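Local coordinates for succinoglycan biosynthesis protein (Bacillus cereus ATCC 14579, PDB 3B55) that binds calcium and belongs to the erythromycin esterase-like family, with a possible but unproven role in succinoglycan biosynthesis, at residues V72-V78 / L101-F107; F375-D381 / L430-Q434. The protein carries 1 engineered substitution. All blocks are in the same frame, centred on the assembly; numbering follows the deposited sequence.

Contact 1 (V72-V78 / L101-F107); sequences VGSASIV and LVSEKGF
Phe107 pushes the far end of its ring, CZ and CE2, against the chain from Ala75 to Val78, a worked example of how the residues just beyond a helix can complete its packing on a sheet. CG2 of Val78 lies 3.6 Å from CZ of Phe107, the two side chains crossing at about a right angle, while Ile77 CA approaches the ring edge near its plane. The carbonyl oxygen of Ala75 is also 3.6 Å from CZ of Phe107, approaching obliquely. With CG beside the backbone N and anti to the carbonyl carbon (chi1 -74°), the ring points across to the start of strand 77-82. Leu101 divides its two methyls: CD1 meets Val78 CG1 tip to tip at 4.1 Å, and CD2 packs on CG2 of Val72. Val78, Leu101 and Phe107 lie along a beta-alpha-beta crossover of strand 77-82, helix 88-104 and strand 109-112, Val72 coming from helix 68-72 just before it; strand 301-306 lies between the two strands, and its Ile302 touches both Leu101 and Phe107. Helix 88-104 is terminated compactly, since Leu101 O accepts from Lys105 N and from Phe107 N, which reach it from opposite faces of its plane. Lys105 bends at chi2 and chi3, bringing NZ to 2.7 Å from Gly73 O, with the donor tilted 25° from the carbonyl plane. Gly73 occupies the second position of a type II' turn from Val72 to Ala75, where its positive phi is readily accepted. The same ammonium group bonds to Lys69 O, so its charge sits at the carbonyl end of helix 68-72, probably a favourable electrostatic setting.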
# COMPACT_ATOMS: atom_id res chain seq x y z
N VAL A 72 0.48 -18.80 -0.85
CA VAL A 72 -0.27 -17.90 0.01
C VAL A 72 -0.94 -18.68 1.13
O VAL A 72 -1.01 -18.21 2.27
CB VAL A 72 -1.33 -17.14 -0.80
CG1 VAL A 72 -2.18 -16.27 0.12
CG2 VAL A 72 -0.65 -16.29 -1.85
N GLY A 73 -1.46 -19.86 0.81
CA GLY A 73 -2.11 -20.70 1.81
C GLY A 73 -3.35 -20.10 2.42
O GLY A 73 -4.25 -19.63 1.71
N SER A 74 -3.42 -20.11 3.75
CA SER A 74 -4.57 -19.58 4.47
C SER A 74 -4.32 -18.18 5.06
O SER A 74 -5.03 -17.74 5.96
CB SER A 74 -4.97 -20.54 5.59
OG SER A 74 -3.89 -20.77 6.48
N ALA A 75 -3.32 -17.47 4.54
CA ALA A 75 -3.02 -16.12 5.01
C ALA A 75 -4.26 -15.23 4.91
O ALA A 75 -5.03 -15.33 3.95
CB ALA A 75 -1.89 -15.51 4.20
N SER A 76 -4.43 -14.36 5.90
CA SER A 76 -5.58 -13.45 5.95
C SER A 76 -5.29 -12.12 5.26
O SER A 76 -6.21 -11.40 4.86
CB SER A 76 -5.93 -13.14 7.40
OG SER A 76 -5.98 -14.33 8.15
N ILE A 77 -4.02 -11.79 5.14
CA ILE A 77 -3.63 -10.53 4.55
C ILE A 77 -2.32 -10.70 3.82
O ILE A 77 -1.34 -11.20 4.37
CB ILE A 77 -3.56 -9.46 5.67
CG1 ILE A 77 -2.96 -8.16 5.14
CG2 ILE A 77 -2.80 -10.01 6.87
CD1 ILE A 77 -3.09 -7.01 6.13
N VAL A 78 -2.32 -10.30 2.55
CA VAL A 78 -1.17 -10.43 1.67
C VAL A 78 -0.66 -9.08 1.18
O VAL A 78 -1.40 -8.32 0.54
CB VAL A 78 -1.54 -11.30 0.44
CG1 VAL A 78 -0.42 -11.28 -0.60
CG2 VAL A 78 -1.83 -12.72 0.88
N LEU A 101 -6.00 -13.67 -6.63
CA LEU A 101 -6.32 -13.73 -5.22
C LEU A 101 -7.81 -13.51 -4.96
O LEU A 101 -8.39 -14.14 -4.08
CB LEU A 101 -5.47 -12.72 -4.44
CG LEU A 101 -3.97 -13.04 -4.35
CD1 LEU A 101 -3.24 -11.96 -3.56
CD2 LEU A 101 -3.76 -14.37 -3.67
N VAL A 102 -8.44 -12.62 -5.72
CA VAL A 102 -9.87 -12.36 -5.54
C VAL A 102 -10.75 -13.53 -6.00
O VAL A 102 -11.65 -13.95 -5.27
CB VAL A 102 -10.31 -11.09 -6.31
CG1 VAL A 102 -11.84 -11.03 -6.38
CG2 VAL A 102 -9.77 -9.84 -5.63
N SER A 103 -10.51 -14.05 -7.20
CA SER A 103 -11.34 -15.13 -7.71
C SER A 103 -10.94 -16.56 -7.33
O SER A 103 -11.72 -17.49 -7.53
CB SER A 103 -11.48 -15.01 -9.23
OG SER A 103 -10.22 -14.80 -9.85
N GLU A 104 -9.74 -16.75 -6.77
CA GLU A 104 -9.31 -18.09 -6.38
C GLU A 104 -9.02 -18.26 -4.90
O GLU A 104 -9.08 -19.37 -4.38
CB GLU A 104 -8.06 -18.50 -7.17
CG GLU A 104 -8.28 -18.67 -8.66
CD GLU A 104 -9.34 -19.70 -8.97
OE1 GLU A 104 -9.22 -20.85 -8.49
OE2 GLU A 104 -10.30 -19.37 -9.70
N LYS A 105 -8.72 -17.17 -4.20
CA LYS A 105 -8.42 -17.30 -2.78
C LYS A 105 -9.29 -16.53 -1.80
O LYS A 105 -8.89 -16.32 -0.66
CB LYS A 105 -6.94 -16.97 -2.54
CG LYS A 105 -5.97 -17.88 -3.31
CD LYS A 105 -5.01 -18.66 -2.41
CE LYS A 105 -5.75 -19.56 -1.43
NZ LYS A 105 -4.84 -20.54 -0.76
N GLY A 106 -10.46 -16.09 -2.25
CA GLY A 106 -11.38 -15.38 -1.38
C GLY A 106 -11.05 -13.99 -0.86
O GLY A 106 -11.68 -13.54 0.11
N PHE A 107 -10.11 -13.28 -1.47
CA PHE A 107 -9.79 -11.94 -0.98
C PHE A 107 -10.87 -10.96 -1.42
O PHE A 107 -11.24 -10.91 -2.60
CB PHE A 107 -8.40 -11.51 -1.43
CG PHE A 107 -7.29 -12.19 -0.67
CD1 PHE A 107 -6.91 -13.48 -1.00
CD2 PHE A 107 -6.70 -11.58 0.42
CE1 PHE A 107 -5.95 -14.16 -0.24
CE2 PHE A 107 -5.74 -12.24 1.18
CZ PHE A 107 -5.37 -13.54 0.85

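Contact 2 (F375-D381 / L430-Q434); sequences FGQVKKD and LVQIQ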
# COMPACT_ATOMS: atom_id res chain seq x y z
N PHE A 375 18.94 -11.90 -10.00
CA PHE A 375 17.64 -12.39 -10.47
C PHE A 375 17.51 -12.03 -11.95
O PHE A 375 16.78 -12.68 -12.70
CB PHE A 375 16.50 -11.74 -9.68
CG PHE A 375 16.14 -12.47 -8.41
CD1 PHE A 375 15.15 -13.45 -8.42
CD2 PHE A 375 16.81 -12.21 -7.22
CE1 PHE A 375 14.83 -14.15 -7.26
CE2 PHE A 375 16.51 -12.91 -6.06
CZ PHE A 375 15.52 -13.88 -6.08
N GLY A 376 18.22 -10.99 -12.37
CA GLY A 376 18.18 -10.57 -13.76
C GLY A 376 18.85 -11.53 -14.72
O GLY A 376 18.69 -11.40 -15.94
N GLN A 377 19.61 -12.49 -14.20
CA GLN A 377 20.28 -13.45 -15.06
C GLN A 377 19.42 -14.68 -15.34
O GLN A 377 19.81 -15.56 -16.12
CB GLN A 377 21.62 -13.89 -14.45
CG GLN A 377 22.62 -12.75 -14.28
CD GLN A 377 22.76 -11.92 -15.54
OE1 GLN A 377 22.16 -10.85 -15.65
NE2 GLN A 377 23.54 -12.41 -16.50
N VAL A 378 18.24 -14.75 -14.71
CA VAL A 378 17.33 -15.87 -14.95
C VAL A 378 16.77 -15.69 -16.36
O VAL A 378 16.30 -14.60 -16.69
CB VAL A 378 16.18 -15.87 -13.92
CG1 VAL A 378 15.12 -16.89 -14.33
CG2 VAL A 378 16.73 -16.20 -12.54
N LYS A 379 16.82 -16.73 -17.18
CA LYS A 379 16.35 -16.64 -18.55
C LYS A 379 14.84 -16.74 -18.75
O LYS A 379 14.35 -17.60 -19.48
CB LYS A 379 17.06 -17.67 -19.42
CG LYS A 379 17.58 -17.09 -20.73
CD LYS A 379 18.33 -18.15 -21.53
CE LYS A 379 19.38 -17.55 -22.45
NZ LYS A 379 18.86 -16.63 -23.47
N LYS A 380 14.12 -15.83 -18.12
CA LYS A 380 12.67 -15.79 -18.23
C LYS A 380 12.23 -14.33 -18.15
O LYS A 380 12.73 -13.58 -17.31
CB LYS A 380 12.03 -16.61 -17.12
CG LYS A 380 12.36 -18.09 -17.14
CD LYS A 380 11.67 -18.82 -15.98
CE LYS A 380 11.85 -20.34 -16.06
NZ LYS A 380 13.26 -20.77 -15.87
N ASP A 381 11.32 -13.94 -19.03
CA ASP A 381 10.82 -12.57 -19.07
C ASP A 381 10.22 -12.16 -17.72
O ASP A 381 10.50 -11.07 -17.23
CB ASP A 381 9.77 -12.43 -20.17
CG ASP A 381 10.37 -12.56 -21.56
OD1 ASP A 381 9.70 -13.12 -22.46
OD2 ASP A 381 11.51 -12.08 -21.76
N LEU A 430 8.82 -13.62 -4.22
CA LEU A 430 9.35 -12.60 -5.12
C LEU A 430 8.91 -12.79 -6.57
O LEU A 430 8.96 -13.89 -7.11
CB LEU A 430 10.88 -12.56 -5.10
CG LEU A 430 11.41 -11.41 -5.98
CD1 LEU A 430 11.79 -10.22 -5.11
CD2 LEU A 430 12.59 -11.87 -6.80
N VAL A 431 8.48 -11.70 -7.19
CA VAL A 431 8.06 -11.70 -8.58
C VAL A 431 9.04 -10.83 -9.34
O VAL A 431 9.11 -9.62 -9.11
CB VAL A 431 6.64 -11.14 -8.72
CG1 VAL A 431 6.28 -11.00 -10.19
CG2 VAL A 431 5.65 -12.05 -8.00
N GLN A 432 9.80 -11.44 -10.24
CA GLN A 432 10.79 -10.72 -11.03
C GLN A 432 10.28 -10.41 -12.44
O GLN A 432 9.71 -11.27 -13.11
CB GLN A 432 12.08 -11.55 -11.14
CG GLN A 432 13.19 -10.90 -11.97
CD GLN A 432 13.94 -9.80 -11.22
OE1 GLN A 432 14.72 -9.05 -11.81
NE2 GLN A 432 13.72 -9.71 -9.91
N ILE A 433 10.46 -9.16 -12.86
CA ILE A 433 10.06 -8.71 -14.19
C ILE A 433 11.34 -8.14 -14.79
O ILE A 433 11.82 -7.07 -14.38
CB ILE A 433 8.95 -7.63 -14.08
CG1 ILE A 433 7.80 -8.18 -13.25
CG2 ILE A 433 8.44 -7.24 -15.47
CD1 ILE A 433 6.70 -7.18 -13.01
N GLN A 434 11.91 -8.86 -15.75
CA GLN A 434 13.17 -8.48 -16.36
C GLN A 434 13.20 -7.17 -17.15
O GLN A 434 14.24 -6.51 -17.20
CB GLN A 434 13.69 -9.64 -17.21
CG GLN A 434 13.69 -10.98 -16.46
CD GLN A 434 14.71 -11.05 -15.32
OE1 GLN A 434 14.89 -10.09 -14.57
NE2 GLN A 434 15.37 -12.19 -15.18
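Gln434 spends both of its NE2 hydrogens on backbone carbonyls across the contact, an example of a side-chain amide fastening a loop to the end of a strand. NE2 lies 2.9 Å from Phe375 O, with the straighter bond (160° at the hydrogen), and 3.0 Å from Val378 O, on a lone pair in the carbonyl plane, a less straight bond (138° at the hydrogen). Both acceptors are close to the plane of the amide, so the pair of bonds should fix its rotation. CG stands beside the backbone N (chi1 -50°), and a bend at chi2 turns the amide toward the loop, with CG passing the carbonyl oxygen of Lys380, while OE1 comes to 3.4 Å from Gly376 CA. The backbone of Gln434 joins in: its N donates to Asp381 O at 3.0 Å. That bond continues the antiparallel register of strands 382-386 and 429-433, in which Gln432 bonds to Phe383 and Leu430 to Ile385, and it falls where the chain turns a corner. Helix 371-376 lies against this part of the mixed sheet. Its Phe375 receives Leu430 CD2 over one ring face in a CH-pi contact, 3.5 Å from the centroid, offset toward the rim. The side chain of Gln432 crosses Phe375 obliquely. Further out, Phe375 O also accepts from Val378 N at 3.2 Å, so the same carbonyl serves the turn after the helix and the Gln434 amide. Helix 39-49 backs the loop, Leu46 touching Phe375 and Val378, while Lys380 NZ bonds to Glu47 O.

After helix 39-49 and strand 51-53, the chain leaves helix 68-72 and enters strand 77-82; contact 1 then closes a short loop containing the rest of that strand and most of helix 88-104, with the calcium ligand His85 between them. Contact 2 opens much later and closes a second loop between helix 371-376 and strand 429-433. The two therefore stand in series, neither nesting nor crossing. Their centres are 24 Å apart, and their nearest atoms about 10 Å. Both reach the same mixed sheet, where strand 336-344 lies between strands 77-82 and 429-433, and are also linked by helix 88-104, whose Met93 touches Val431 and Ile433.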